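Major capsid protein (Paramecium bursaria Chlorella virus 1, PDB 5TIP) self-assembles as trimers into the large icosahedral capsid of the virus, about 190 nm across and of pseudo T=169 symmetry. Local coordinates at residues A[41-46]-A[203-208]; A[67-72]-A[152-157]; A[258-263]-A[416-421]; A[339-344]-A[357-362]. One frame throughout, in Å; residues are numbered along the deposited sequence.

Interaction 1 of 4, residues A[41-46]-A[203-208]; sequences IQQTIN and VWVDYI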
loop_
_atom_site.group_PDB
_atom_site.type_symbol
_atom_site.label_atom_id
_atom_site.label_comp_id
_atom_site.label_asym_id
_atom_site.label_seq_id
_atom_site.Cartn_x
_atom_site.Cartn_y
_atom_site.Cartn_z
ATOM N N ILE A 41 22.511 -0.714 18.854
ATOM C CA ILE A 41 23.868 -0.702 19.385
ATOM C C ILE A 41 24.814 -1.231 18.318
ATOM O O ILE A 41 24.546 -2.268 17.702
ATOM C CB ILE A 41 23.978 -1.530 20.679
ATOM C CG1 ILE A 41 23.012 -0.981 21.734
ATOM C CG2 ILE A 41 25.407 -1.528 21.198
ATOM C CD1 ILE A 41 23.010 -1.742 23.033
ATOM N N GLN A 42 25.918 -0.520 18.103
ATOM C CA GLN A 42 26.869 -0.882 17.063
ATOM C C GLN A 42 27.708 -2.080 17.486
ATOM O O GLN A 42 28.034 -2.256 18.664
ATOM C CB GLN A 42 27.778 0.305 16.741
ATOM C CG GLN A 42 28.678 0.095 15.537
ATOM C CD GLN A 42 29.550 1.298 15.247
ATOM O OE1 GLN A 42 29.569 2.264 16.009
ATOM N NE2 GLN A 42 30.279 1.244 14.140
ATOM N N GLN A 43 28.065 -2.905 16.506
ATOM C CA GLN A 43 28.832 -4.119 16.727
ATOM C C GLN A 43 30.268 -3.939 16.252
ATOM O O GLN A 43 30.587 -3.030 15.480
ATOM C CB GLN A 43 28.200 -5.312 16.004
ATOM C CG GLN A 43 26.757 -5.584 16.382
ATOM C CD GLN A 43 26.597 -5.971 17.837
ATOM O OE1 GLN A 43 27.222 -6.919 18.312
ATOM N NE2 GLN A 43 25.755 -5.239 18.554
ATOM N N THR A 44 31.134 -4.831 16.724
ATOM C CA THR A 44 32.525 -4.866 16.296
ATOM C C THR A 44 32.661 -5.814 15.112
ATOM O O THR A 44 32.219 -6.965 15.178
ATOM C CB THR A 44 33.434 -5.313 17.443
ATOM O OG1 THR A 44 33.296 -4.411 18.548
ATOM C CG2 THR A 44 34.888 -5.335 16.994
ATOM N N ILE A 45 33.263 -5.327 14.032
ATOM C CA ILE A 45 33.461 -6.112 12.820
ATOM C C ILE A 45 34.871 -6.685 12.844
ATOM O O ILE A 45 35.851 -5.942 12.982
ATOM C CB ILE A 45 33.228 -5.260 11.560
ATOM C CG1 ILE A 45 31.787 -4.746 11.525
ATOM C CG2 ILE A 45 33.536 -6.067 10.308
ATOM C CD1 ILE A 45 31.459 -3.933 10.292
ATOM N N ASN A 46 34.975 -8.004 12.710
ATOM C CA ASN A 46 36.254 -8.701 12.700
ATOM C C ASN A 46 36.684 -8.960 11.263
ATOM O O ASN A 46 35.916 -9.512 10.469
ATOM C CB ASN A 46 36.164 -10.019 13.471
ATOM C CG ASN A 46 35.870 -9.815 14.948
ATOM O OD1 ASN A 46 34.887 -10.336 15.475
ATOM N ND2 ASN A 46 36.725 -9.052 15.621
ATOM N N VAL A 203 27.935 -2.509 11.546
ATOM C CA VAL A 203 26.801 -3.382 11.822
ATOM C C VAL A 203 26.104 -2.867 13.070
ATOM O O VAL A 203 26.755 -2.621 14.093
ATOM C CB VAL A 203 27.242 -4.847 12.002
ATOM C CG1 VAL A 203 26.036 -5.737 12.253
ATOM C CG2 VAL A 203 28.015 -5.320 10.781
ATOM N N TRP A 204 24.788 -2.700 12.985
ATOM C CA TRP A 204 23.988 -2.193 14.090
ATOM C C TRP A 204 22.884 -3.190 14.408
ATOM O O TRP A 204 22.189 -3.661 13.501
ATOM C CB TRP A 204 23.400 -0.822 13.750
ATOM C CG TRP A 204 24.447 0.237 13.597
ATOM C CD1 TRP A 204 25.250 0.447 12.512
ATOM C CD2 TRP A 204 24.817 1.226 14.564
ATOM N NE1 TRP A 204 26.091 1.506 12.743
ATOM C CE2 TRP A 204 25.844 2.003 13.995
ATOM C CE3 TRP A 204 24.375 1.532 15.855
ATOM C CZ2 TRP A 204 26.437 3.064 14.672
ATOM C CZ3 TRP A 204 24.966 2.584 16.525
ATOM C CH2 TRP A 204 25.986 3.338 15.933
ATOM N N VAL A 205 22.728 -3.510 15.690
ATOM C CA VAL A 205 21.752 -4.487 16.157
ATOM C C VAL A 205 20.812 -3.799 17.138
ATOM O O VAL A 205 21.262 -3.076 18.033
ATOM C CB VAL A 205 22.436 -5.703 16.810
ATOM C CG1 VAL A 205 21.402 -6.659 17.378
ATOM C CG2 VAL A 205 23.316 -6.415 15.798
ATOM N N ASP A 206 19.511 -4.022 16.964
ATOM C CA ASP A 206 18.498 -3.463 17.852
ATOM C C ASP A 206 18.248 -4.427 19.006
ATOM O O ASP A 206 17.826 -5.567 18.788
ATOM C CB ASP A 206 17.201 -3.193 17.090
ATOM C CG ASP A 206 17.286 -1.958 16.213
ATOM O OD1 ASP A 206 18.158 -1.918 15.320
ATOM O OD2 ASP A 206 16.473 -1.031 16.412
ATOM N N TYR A 207 18.509 -3.969 20.225
ATOM C CA TYR A 207 18.350 -4.783 21.419
ATOM C C TYR A 207 17.053 -4.437 22.137
ATOM O O TYR A 207 16.597 -3.291 22.122
ATOM C CB TYR A 207 19.528 -4.592 22.378
ATOM C CG TYR A 207 20.836 -5.161 21.878
ATOM C CD1 TYR A 207 21.633 -4.445 20.995
ATOM C CD2 TYR A 207 21.276 -6.412 22.290
ATOM C CE1 TYR A 207 22.831 -4.960 20.535
ATOM C CE2 TYR A 207 22.472 -6.935 21.835
ATOM C CZ TYR A 207 23.245 -6.205 20.958
ATOM O OH TYR A 207 24.437 -6.719 20.501
ATOM N N ILE A 208 16.460 -5.446 22.768
ATOM C CA ILE A 208 15.265 -5.284 23.585
ATOM C C ILE A 208 15.660 -5.470 25.043
ATOM O O ILE A 208 16.244 -6.497 25.408
ATOM C CB ILE A 208 14.159 -6.277 23.187
ATOM C CG1 ILE A 208 13.857 -6.182 21.689
ATOM C CG2 ILE A 208 12.904 -6.027 24.008
ATOM C CD1 ILE A 208 13.259 -4.860 21.270
HETATM O O HOH W 1 30.304 -1.886 13.365
#
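I41 and V205 form a hydrogen-bonded antiparallel pair where strand 36-42 runs beside strand 200-210 in the N-terminal jelly roll, one of two such barrels in each subunit of this double jelly-roll capsid protein. The backbone ladder has three bonds: I41 N gives to V205 O at 2.8 Å, V205 N returns to I41 O at 3.0 Å, and Q43 N reaches V203 O at 2.8 Å. Next to them, Q42 and W204 make a non-hydrogen-bonded pair.

The aromatic contacts lie on both faces of the sheet. On the Q42 face, CB of Q42 sits 3.4 Å from the centroid of the six-membered ring of W204, only 4° off the ring normal, a CH-pi contact. With CG anti to the backbone N (chi1 -172°) and the chain extended, the Q42 amide continues across the indole, stacked 15° from its plane. R328 of the second subunit makes a cation-pi contact with the same indole. On the I41 face, CB of I41 lies 3.6 Å from CE1 of Y207.

Apolar contacts continue past the ladder, with CD1 of I45 on CG2 of V203.

The Q43 side chain bends at chi2, bringing NE2 to the edge of the Y207 ring. Y207 OH also bonds S60 O, and S60 N holds Q43 OE1; the 2.8 Å bond from Q43 NE2 to Y207 OH is itself bent, the hydroxyl lying out of the amide plane.

Interaction 2 of 4, residues A[67-72]-A[152-157]; sequences TDIVVE and FFFNQT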
loop_
_atom_site.group_PDB
_atom_site.type_symbol
_atom_site.label_atom_id
_atom_site.label_comp_id
_atom_site.label_asym_id
_atom_site.label_seq_id
_atom_site.Cartn_x
_atom_site.Cartn_y
_atom_site.Cartn_z
ATOM N N THR A 67 16.329 -7.825 17.631
ATOM C CA THR A 67 15.338 -7.822 16.563
ATOM C C THR A 67 15.972 -7.375 15.252
ATOM O O THR A 67 16.547 -8.191 14.525
ATOM C CB THR A 67 14.158 -6.914 16.924
ATOM O OG1 THR A 67 14.635 -5.593 17.209
ATOM C CG2 THR A 67 13.423 -7.452 18.143
ATOM N N ASP A 68 15.871 -6.086 14.941
ATOM C CA ASP A 68 16.363 -5.580 13.668
ATOM C C ASP A 68 17.885 -5.540 13.648
ATOM O O ASP A 68 18.529 -5.242 14.658
ATOM C CB ASP A 68 15.803 -4.183 13.407
ATOM C CG ASP A 68 14.290 -4.151 13.427
ATOM O OD1 ASP A 68 13.665 -5.062 12.847
ATOM O OD2 ASP A 68 13.723 -3.216 14.033
ATOM N N ILE A 69 18.461 -5.851 12.489
ATOM C CA ILE A 69 19.895 -5.734 12.250
ATOM C C ILE A 69 20.094 -5.023 10.920
ATOM O O ILE A 69 19.543 -5.447 9.898
ATOM C CB ILE A 69 20.597 -7.106 12.238
ATOM C CG1 ILE A 69 20.461 -7.795 13.597
ATOM C CG2 ILE A 69 22.062 -6.950 11.864
ATOM C CD1 ILE A 69 21.236 -9.091 13.707
ATOM N N VAL A 70 20.877 -3.947 10.930
ATOM C CA VAL A 70 21.124 -3.136 9.743
ATOM C C VAL A 70 22.625 -3.060 9.501
ATOM O O VAL A 70 23.406 -2.853 10.436
ATOM C CB VAL A 70 20.521 -1.721 9.882
ATOM C CG1 VAL A 70 20.784 -0.901 8.630
ATOM C CG2 VAL A 70 19.030 -1.804 10.162
ATOM N N VAL A 71 23.023 -3.230 8.243
ATOM C CA VAL A 71 24.411 -3.089 7.821
ATOM C C VAL A 71 24.544 -1.758 7.093
ATOM O O VAL A 71 23.873 -1.527 6.079
ATOM C CB VAL A 71 24.850 -4.254 6.922
ATOM C CG1 VAL A 71 26.286 -4.053 6.452
ATOM C CG2 VAL A 71 24.699 -5.578 7.656
ATOM N N GLU A 72 25.397 -0.881 7.608
ATOM C CA GLU A 72 25.629 0.423 7.003
ATOM C C GLU A 72 26.854 0.365 6.100
ATOM O O GLU A 72 27.906 -0.141 6.503
ATOM C CB GLU A 72 25.810 1.500 8.074
ATOM C CG GLU A 72 24.566 1.749 8.914
ATOM C CD GLU A 72 24.697 2.964 9.813
ATOM O OE1 GLU A 72 25.724 3.668 9.718
ATOM O OE2 GLU A 72 23.775 3.213 10.621
ATOM N N PHE A 152 16.366 -12.018 8.312
ATOM C CA PHE A 152 16.261 -13.308 8.974
ATOM C C PHE A 152 14.968 -13.358 9.789
ATOM O O PHE A 152 14.198 -12.395 9.839
ATOM C CB PHE A 152 17.495 -13.565 9.836
ATOM C CG PHE A 152 18.760 -13.745 9.043
ATOM C CD1 PHE A 152 18.904 -14.815 8.174
ATOM C CD2 PHE A 152 19.802 -12.841 9.161
ATOM C CE1 PHE A 152 20.064 -14.979 7.441
ATOM C CE2 PHE A 152 20.965 -13.001 8.430
ATOM C CZ PHE A 152 21.096 -14.071 7.570
ATOM N N PHE A 153 14.723 -14.498 10.442
ATOM C CA PHE A 153 13.428 -14.709 11.087
ATOM C C PHE A 153 13.191 -13.710 12.212
ATOM O O PHE A 153 12.067 -13.223 12.391
ATOM C CB PHE A 153 13.316 -16.147 11.603
ATOM C CG PHE A 153 14.317 -16.498 12.667
ATOM C CD1 PHE A 153 15.562 -16.998 12.326
ATOM C CD2 PHE A 153 14.007 -16.345 14.010
ATOM C CE1 PHE A 153 16.482 -17.326 13.302
ATOM C CE2 PHE A 153 14.924 -16.671 14.990
ATOM C CZ PHE A 153 16.163 -17.163 14.636
ATOM N N PHE A 154 14.230 -13.379 12.976
ATOM C CA PHE A 154 14.069 -12.438 14.076
ATOM C C PHE A 154 14.180 -10.986 13.630
ATOM O O PHE A 154 14.038 -10.086 14.465
ATOM C CB PHE A 154 15.091 -12.722 15.183
ATOM C CG PHE A 154 16.519 -12.515 14.771
ATOM C CD1 PHE A 154 17.210 -13.503 14.089
ATOM C CD2 PHE A 154 17.181 -11.341 15.088
ATOM C CE1 PHE A 154 18.527 -13.313 13.718
ATOM C CE2 PHE A 154 18.498 -11.147 14.719
ATOM C CZ PHE A 154 19.171 -12.134 14.034
ATOM N N ASN A 155 14.429 -10.736 12.346
ATOM C CA ASN A 155 14.475 -9.376 11.828
ATOM C C ASN A 155 13.142 -8.900 11.274
ATOM O O ASN A 155 12.963 -7.691 11.086
ATOM C CB ASN A 155 15.522 -9.261 10.716
ATOM C CG ASN A 155 16.902 -9.679 11.166
ATOM O OD1 ASN A 155 17.583 -10.436 10.476
ATOM N ND2 ASN A 155 17.327 -9.185 12.322
ATOM N N GLN A 156 12.207 -9.811 11.006
ATOM C CA GLN A 156 10.981 -9.456 10.303
ATOM C C GLN A 156 9.766 -9.325 11.209
ATOM O O GLN A 156 8.755 -8.760 10.779
ATOM C CB GLN A 156 10.688 -10.490 9.211
ATOM C CG GLN A 156 11.825 -10.663 8.220
ATOM C CD GLN A 156 11.391 -11.364 6.951
ATOM O OE1 GLN A 156 10.925 -10.729 6.007
ATOM N NE2 GLN A 156 11.544 -12.683 6.922
ATOM N N THR A 157 9.830 -9.830 12.441
ATOM C CA THR A 157 8.719 -9.684 13.358
ATOM C C THR A 157 9.259 -9.730 14.781
ATOM O O THR A 157 10.085 -10.604 15.090
ATOM C CB THR A 157 7.650 -10.765 13.163
ATOM O OG1 THR A 157 6.731 -10.741 14.263
ATOM C CG2 THR A 157 8.284 -12.149 13.057
#
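N155 turns its CG anti to its own carbonyl carbon (chi1 -57°), and its amide then swings ND2 toward T67 O. In F154 CG instead stands between the backbone N and the carbonyl carbon (chi1 64°), which lays its ring beside the same carbonyl and next to I69. The contact joins strand 65-76 of the N-terminal jelly roll to the short, weakly bonded helix 153-156, which follows strand 143-149, a partner of 65-76 in the sheet.

The N155 amide spans the two segments. ND2 gives a hydrogen bond to T67 O that lies in the carbonyl plane but is bent at the hydrogen (135°); it is modelled at 2.5 Å, probably too short to be exact. The other end faces back into its own turn, where OD1 accepts from F152 N on a lone pair at 2.9 Å. That N-H needs an acceptor, which sets the orientation of the amide, and ND2 facing T67 O agrees with it. The bond from N155 N to F152 O closes the turn.

CA of T67 also makes a CA-H...O contact with F154 O at 3.3 Å. F154 packs against L97 of strand 92-99 as well, and I69 against L174 of strand 172-178, consistent with a place between the two sheets of the barrel. There CD1 of I69 meets the F154 ring at its edge, 3.6 Å from CE2.

Interaction 3 of 4, residues A[258-263]-A[416-421]; sequences TKYLAW and YAKNYN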
loop_
_atom_site.group_PDB
_atom_site.type_symbol
_atom_site.label_atom_id
_atom_site.label_comp_id
_atom_site.label_asym_id
_atom_site.label_seq_id
_atom_site.Cartn_x
_atom_site.Cartn_y
_atom_site.Cartn_z
ATOM N N THR A 258 7.583 -26.406 3.088
ATOM C CA THR A 258 7.984 -25.249 2.299
ATOM C C THR A 258 6.771 -24.381 1.992
ATOM O O THR A 258 5.731 -24.890 1.562
ATOM C CB THR A 258 8.659 -25.694 0.999
ATOM O OG1 THR A 258 9.831 -26.459 1.311
ATOM C CG2 THR A 258 9.058 -24.495 0.155
ATOM N N LYS A 259 6.915 -23.070 2.204
ATOM C CA LYS A 259 5.820 -22.139 1.949
ATOM C C LYS A 259 5.647 -21.860 0.461
ATOM O O LYS A 259 4.518 -21.841 -0.040
ATOM C CB LYS A 259 6.060 -20.827 2.695
ATOM C CG LYS A 259 6.439 -20.993 4.149
ATOM C CD LYS A 259 6.763 -19.650 4.778
ATOM C CE LYS A 259 5.563 -18.720 4.734
ATOM N NZ LYS A 259 5.851 -17.423 5.402
ATOM N N TYR A 260 6.744 -21.628 -0.254
ATOM C CA TYR A 260 6.664 -21.254 -1.657
ATOM C C TYR A 260 7.995 -21.540 -2.335
ATOM O O TYR A 260 9.021 -21.738 -1.679
ATOM C CB TYR A 260 6.280 -19.777 -1.819
ATOM C CG TYR A 260 7.227 -18.810 -1.135
ATOM C CD1 TYR A 260 8.369 -18.350 -1.777
ATOM C CD2 TYR A 260 6.974 -18.356 0.154
ATOM C CE1 TYR A 260 9.234 -17.468 -1.154
ATOM C CE2 TYR A 260 7.833 -17.472 0.783
ATOM C CZ TYR A 260 8.961 -17.032 0.125
ATOM O OH TYR A 260 9.821 -16.154 0.745
ATOM N N LEU A 261 7.956 -21.570 -3.663
ATOM C CA LEU A 261 9.147 -21.613 -4.496
ATOM C C LEU A 261 9.240 -20.329 -5.309
ATOM O O LEU A 261 8.238 -19.855 -5.853
ATOM C CB LEU A 261 9.131 -22.820 -5.437
ATOM C CG LEU A 261 9.054 -24.213 -4.813
ATOM C CD1 LEU A 261 9.112 -25.276 -5.898
ATOM C CD2 LEU A 261 10.171 -24.414 -3.806
ATOM N N ALA A 262 10.440 -19.763 -5.380
ATOM C CA ALA A 262 10.697 -18.570 -6.172
ATOM C C ALA A 262 11.950 -18.788 -7.004
ATOM O O ALA A 262 12.955 -19.297 -6.498
ATOM C CB ALA A 262 10.862 -17.333 -5.286
ATOM N N TRP A 263 11.892 -18.410 -8.279
ATOM C CA TRP A 263 13.035 -18.631 -9.151
ATOM C C TRP A 263 13.131 -17.515 -10.182
ATOM O O TRP A 263 12.180 -16.763 -10.409
ATOM C CB TRP A 263 12.967 -20.010 -9.826
ATOM C CG TRP A 263 11.863 -20.191 -10.827
ATOM C CD1 TRP A 263 11.960 -20.074 -12.183
ATOM C CD2 TRP A 263 10.498 -20.536 -10.552
ATOM N NE1 TRP A 263 10.742 -20.323 -12.769
ATOM C CE2 TRP A 263 9.829 -20.609 -11.789
ATOM C CE3 TRP A 263 9.779 -20.787 -9.381
ATOM C CZ2 TRP A 263 8.475 -20.920 -11.889
ATOM C CZ3 TRP A 263 8.435 -21.097 -9.481
ATOM C CH2 TRP A 263 7.798 -21.159 -10.725
ATOM N N TYR A 416 14.765 -20.757 -5.277
ATOM C CA TYR A 416 14.730 -20.541 -3.840
ATOM C C TYR A 416 13.514 -21.228 -3.233
ATOM O O TYR A 416 12.471 -21.368 -3.878
ATOM C CB TYR A 416 14.701 -19.047 -3.503
ATOM C CG TYR A 416 15.901 -18.290 -4.019
ATOM C CD1 TYR A 416 17.098 -18.287 -3.316
ATOM C CD2 TYR A 416 15.841 -17.588 -5.214
ATOM C CE1 TYR A 416 18.200 -17.600 -3.785
ATOM C CE2 TYR A 416 16.938 -16.899 -5.692
ATOM C CZ TYR A 416 18.114 -16.910 -4.972
ATOM O OH TYR A 416 19.211 -16.227 -5.442
ATOM N N ALA A 417 13.665 -21.656 -1.984
ATOM C CA ALA A 417 12.576 -22.255 -1.228
ATOM C C ALA A 417 12.596 -21.697 0.185
ATOM O O ALA A 417 13.656 -21.637 0.816
ATOM C CB ALA A 417 12.691 -23.783 -1.198
ATOM N N LYS A 418 11.424 -21.304 0.677
ATOM C CA LYS A 418 11.275 -20.792 2.032
ATOM C C LYS A 418 10.540 -21.860 2.830
ATOM O O LYS A 418 9.411 -22.210 2.515
ATOM C CB LYS A 418 10.500 -19.476 2.048
ATOM C CG LYS A 418 10.839 -18.573 3.225
ATOM C CD LYS A 418 12.305 -18.175 3.206
ATOM C CE LYS A 418 12.526 -16.789 3.782
ATOM N NZ LYS A 418 11.846 -16.594 5.088
ATOM N N ASN A 419 11.185 -22.365 3.870
ATOM C CA ASN A 419 10.625 -23.438 4.675
ATOM C C ASN A 419 10.519 -22.999 6.128
ATOM O O ASN A 419 11.074 -21.978 6.540
ATOM C CB ASN A 419 11.476 -24.709 4.572
ATOM C CG ASN A 419 12.850 -24.542 5.189
ATOM O OD1 ASN A 419 13.794 -24.124 4.521
ATOM N ND2 ASN A 419 12.971 -24.873 6.469
ATOM N N TYR A 420 9.791 -23.793 6.907
ATOM C CA TYR A 420 9.683 -23.598 8.343
ATOM C C TYR A 420 10.601 -24.566 9.078
ATOM O O TYR A 420 10.926 -25.647 8.582
ATOM C CB TYR A 420 8.242 -23.793 8.823
ATOM C CG TYR A 420 7.337 -22.610 8.573
ATOM C CD1 TYR A 420 7.468 -21.445 9.315
ATOM C CD2 TYR A 420 6.345 -22.659 7.604
ATOM C CE1 TYR A 420 6.641 -20.361 9.097
ATOM C CE2 TYR A 420 5.511 -21.580 7.380
ATOM C CZ TYR A 420 5.667 -20.433 8.125
ATOM O OH TYR A 420 4.843 -19.354 7.905
ATOM N N ASN A 421 11.022 -24.156 10.270
ATOM C CA ASN A 421 11.791 -25.014 11.155
ATOM C C ASN A 421 11.518 -24.562 12.582
ATOM O O ASN A 421 10.901 -23.520 12.814
ATOM C CB ASN A 421 13.287 -24.972 10.822
ATOM C CG ASN A 421 14.017 -26.230 11.253
ATOM O OD1 ASN A 421 13.719 -26.808 12.299
ATOM N ND2 ASN A 421 14.973 -26.666 10.442
#
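K259 meets Y420 where strands 257-266 and 412-426 run antiparallel, at 173°, in the C-terminal jelly roll of the subunit. Its CB starts 3.6 Å from K418 O, the carbonyl that also takes the backbone N-H of K259 in a 2.7 Å bond. CG then comes to 3.4 Å from CE2 of Y420, and CD runs on past CE2 and CZ, the lysine crossing the tyrosine side chain at about a right angle. A bend at chi3 (61°) turns the chain so that CE lies 3.3 Å from Y420 OH. The NZ has only a weak bond to that hydroxyl; its stronger partners are E228, by a salt bridge, and the carbonyls of P359 and G361. Y420 OH in turn bonds R362 O.

K418 lies alongside Y260, both pointing the same way, and its CB sits over one face of the Y260 ring, 3.8 Å from the centroid, in a CH-pi contact. On the other face of the sheet, CD2 of L261 touches CB of A417. Further along, A262 and Y416 exchange two backbone bonds, Y416 N reaching A262 O at 2.6 Å.

K259 NZ and K418 NZ stand 6.1 Å apart, the first salt-bridged to OE2 of E228, the second to OE1, which R362 NH2 also grips. The shared carboxylate probably balances their charge, consistent with both lysines being charged in this buried place.

Interaction 4 of 4, residues A[339-344]-A[357-362]; sequences YQSIGG and LKPAGR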
loop_
_atom_site.group_PDB
_atom_site.type_symbol
_atom_site.label_atom_id
_atom_site.label_comp_id
_atom_site.label_asym_id
_atom_site.label_seq_id
_atom_site.Cartn_x
_atom_site.Cartn_y
_atom_site.Cartn_z
ATOM N N TYR A 339 -0.473 -12.025 -7.699
ATOM C CA TYR A 339 -1.753 -11.349 -7.499
ATOM C C TYR A 339 -2.613 -12.080 -6.477
ATOM O O TYR A 339 -3.265 -11.447 -5.638
ATOM C CB TYR A 339 -2.504 -11.225 -8.827
ATOM C CG TYR A 339 -3.900 -10.642 -8.693
ATOM C CD1 TYR A 339 -4.107 -9.268 -8.712
ATOM C CD2 TYR A 339 -5.008 -11.467 -8.544
ATOM C CE1 TYR A 339 -5.380 -8.734 -8.584
ATOM C CE2 TYR A 339 -6.280 -10.942 -8.415
ATOM C CZ TYR A 339 -6.461 -9.576 -8.436
ATOM O OH TYR A 339 -7.728 -9.050 -8.309
ATOM N N GLN A 340 -2.619 -13.412 -6.524
ATOM C CA GLN A 340 -3.505 -14.192 -5.670
ATOM C C GLN A 340 -3.000 -14.333 -4.241
ATOM O O GLN A 340 -3.804 -14.594 -3.342
ATOM C CB GLN A 340 -3.722 -15.584 -6.269
ATOM C CG GLN A 340 -4.549 -15.590 -7.542
ATOM C CD GLN A 340 -4.720 -16.980 -8.117
ATOM O OE1 GLN A 340 -3.942 -17.888 -7.823
ATOM N NE2 GLN A 340 -5.746 -17.156 -8.941
ATOM N N SER A 341 -1.699 -14.160 -4.002
ATOM C CA SER A 341 -1.129 -14.474 -2.699
ATOM C C SER A 341 -0.298 -13.361 -2.074
ATOM O O SER A 341 -0.001 -13.450 -0.879
ATOM C CB SER A 341 -0.262 -15.740 -2.792
ATOM O OG SER A 341 0.830 -15.549 -3.676
ATOM N N ILE A 342 0.076 -12.322 -2.822
ATOM C CA ILE A 342 0.916 -11.243 -2.314
ATOM C C ILE A 342 0.195 -9.901 -2.368
ATOM O O ILE A 342 0.073 -9.208 -1.354
ATOM C CB ILE A 342 2.262 -11.170 -3.072
ATOM C CG1 ILE A 342 3.058 -12.461 -2.877
ATOM C CG2 ILE A 342 3.072 -9.975 -2.601
ATOM C CD1 ILE A 342 4.377 -12.482 -3.623
ATOM N N GLY A 343 -0.289 -9.518 -3.546
ATOM C CA GLY A 343 -0.989 -8.260 -3.696
ATOM C C GLY A 343 -0.116 -7.077 -4.037
ATOM O O GLY A 343 -0.451 -5.945 -3.668
ATOM N N GLY A 344 1.001 -7.298 -4.724
ATOM C CA GLY A 344 1.842 -6.213 -5.189
ATOM C C GLY A 344 2.017 -6.265 -6.692
ATOM O O GLY A 344 1.061 -6.542 -7.421
ATOM N N LEU A 357 -1.454 -19.819 1.563
ATOM C CA LEU A 357 -2.442 -18.804 1.221
ATOM C C LEU A 357 -1.874 -17.399 1.380
ATOM O O LEU A 357 -2.231 -16.498 0.615
ATOM C CB LEU A 357 -3.688 -18.976 2.088
ATOM C CG LEU A 357 -4.445 -20.295 1.921
ATOM C CD1 LEU A 357 -5.440 -20.483 3.052
ATOM C CD2 LEU A 357 -5.149 -20.346 0.576
ATOM N N LYS A 358 -0.987 -17.199 2.354
ATOM C CA LYS A 358 -0.344 -15.909 2.600
ATOM C C LYS A 358 1.148 -16.148 2.789
ATOM O O LYS A 358 1.638 -16.230 3.924
ATOM C CB LYS A 358 -0.948 -15.207 3.816
ATOM C CG LYS A 358 -2.432 -14.899 3.689
ATOM C CD LYS A 358 -2.966 -14.171 4.916
ATOM C CE LYS A 358 -2.630 -12.683 4.885
ATOM N NZ LYS A 358 -1.200 -12.377 5.179
ATOM N N PRO A 359 1.903 -16.268 1.693
ATOM C CA PRO A 359 3.340 -16.563 1.826
ATOM C C PRO A 359 4.132 -15.465 2.516
ATOM O O PRO A 359 5.173 -15.756 3.116
ATOM C CB PRO A 359 3.791 -16.752 0.370
ATOM C CG PRO A 359 2.794 -15.991 -0.435
ATOM C CD PRO A 359 1.490 -16.149 0.287
ATOM N N ALA A 360 3.672 -14.216 2.456
ATOM C CA ALA A 360 4.381 -13.124 3.110
ATOM C C ALA A 360 4.055 -13.001 4.591
ATOM O O ALA A 360 4.680 -12.184 5.277
ATOM C CB ALA A 360 4.075 -11.799 2.408
ATOM N N GLY A 361 3.101 -13.788 5.071
ATOM C CA GLY A 361 2.722 -13.753 6.470
ATOM C C GLY A 361 3.526 -14.747 7.280
ATOM O O GLY A 361 3.806 -15.846 6.820
ATOM N N ARG A 362 3.897 -14.363 8.493
ATOM C CA ARG A 362 4.678 -15.240 9.354
ATOM C C ARG A 362 3.879 -16.464 9.787
ATOM O O ARG A 362 4.424 -17.555 9.921
ATOM C CB ARG A 362 5.197 -14.473 10.567
ATOM C CG ARG A 362 5.946 -13.202 10.201
ATOM C CD ARG A 362 7.402 -13.481 9.869
ATOM N NE ARG A 362 7.571 -14.225 8.624
ATOM C CZ ARG A 362 7.650 -13.669 7.421
ATOM N NH1 ARG A 362 7.582 -12.356 7.292
ATOM N NH2 ARG A 362 7.798 -14.423 6.345
HETATM O O HOH W 2 -4.107 -17.082 -1.696
HETATM O O HOH W 3 1.235 -13.064 1.285
#
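S341 and P359 bury the most surface here, with I342 next, where the C-terminal end of helix 330-341 packs on a beta-turn loop of the C-terminal jelly roll, after strand 350-354. The chain leaves the helix through G343, with positive phi. CD of P359 touches both CB and O of S341, at 3.6 Å and 3.3 Å. The first torsion of S341 (chi1 62°) holds OG between its backbone N and carbonyl carbon, and the hydroxyl is hydrogen-bonded to Q337 O one helical turn back. I342 adds a looser touch, CG1 to CG of P359 at 4.3 Å.

No direct hydrogen bond crosses, but a water bridges. It accepts at 2.9 Å from N of A360, a residue of the type I turn from K358 to G361, and probably donates to S341 O, a leg modelled rather short.

L352 and S354 of strand 350-354 lie against S341, F119 of helix 109-119 touches I342 and A360, and Y260 of strand 257-266 packs on P359.

Overall arrangement
Following the chain from the N terminus, interaction 1 closes the first long loop, from strand 36-42 to strand 200-210, and interaction 2 is nested within it. The two share a sheet, strand 65-76 being the neighbour of 200-210, and together they knit the N-terminal jelly roll. The second loop, closed by interaction 3, opens only after the first has ended and belongs to the C-terminal jelly roll; interaction 4 nests inside it, its loop 357-362 resting on strands 257-266 and 412-426. No loops cross. One place where the barrels meet is T157 of interaction 2 packing on R362 of interaction 4, while interactions 1 and 3 lie about 29 Å apart between centres.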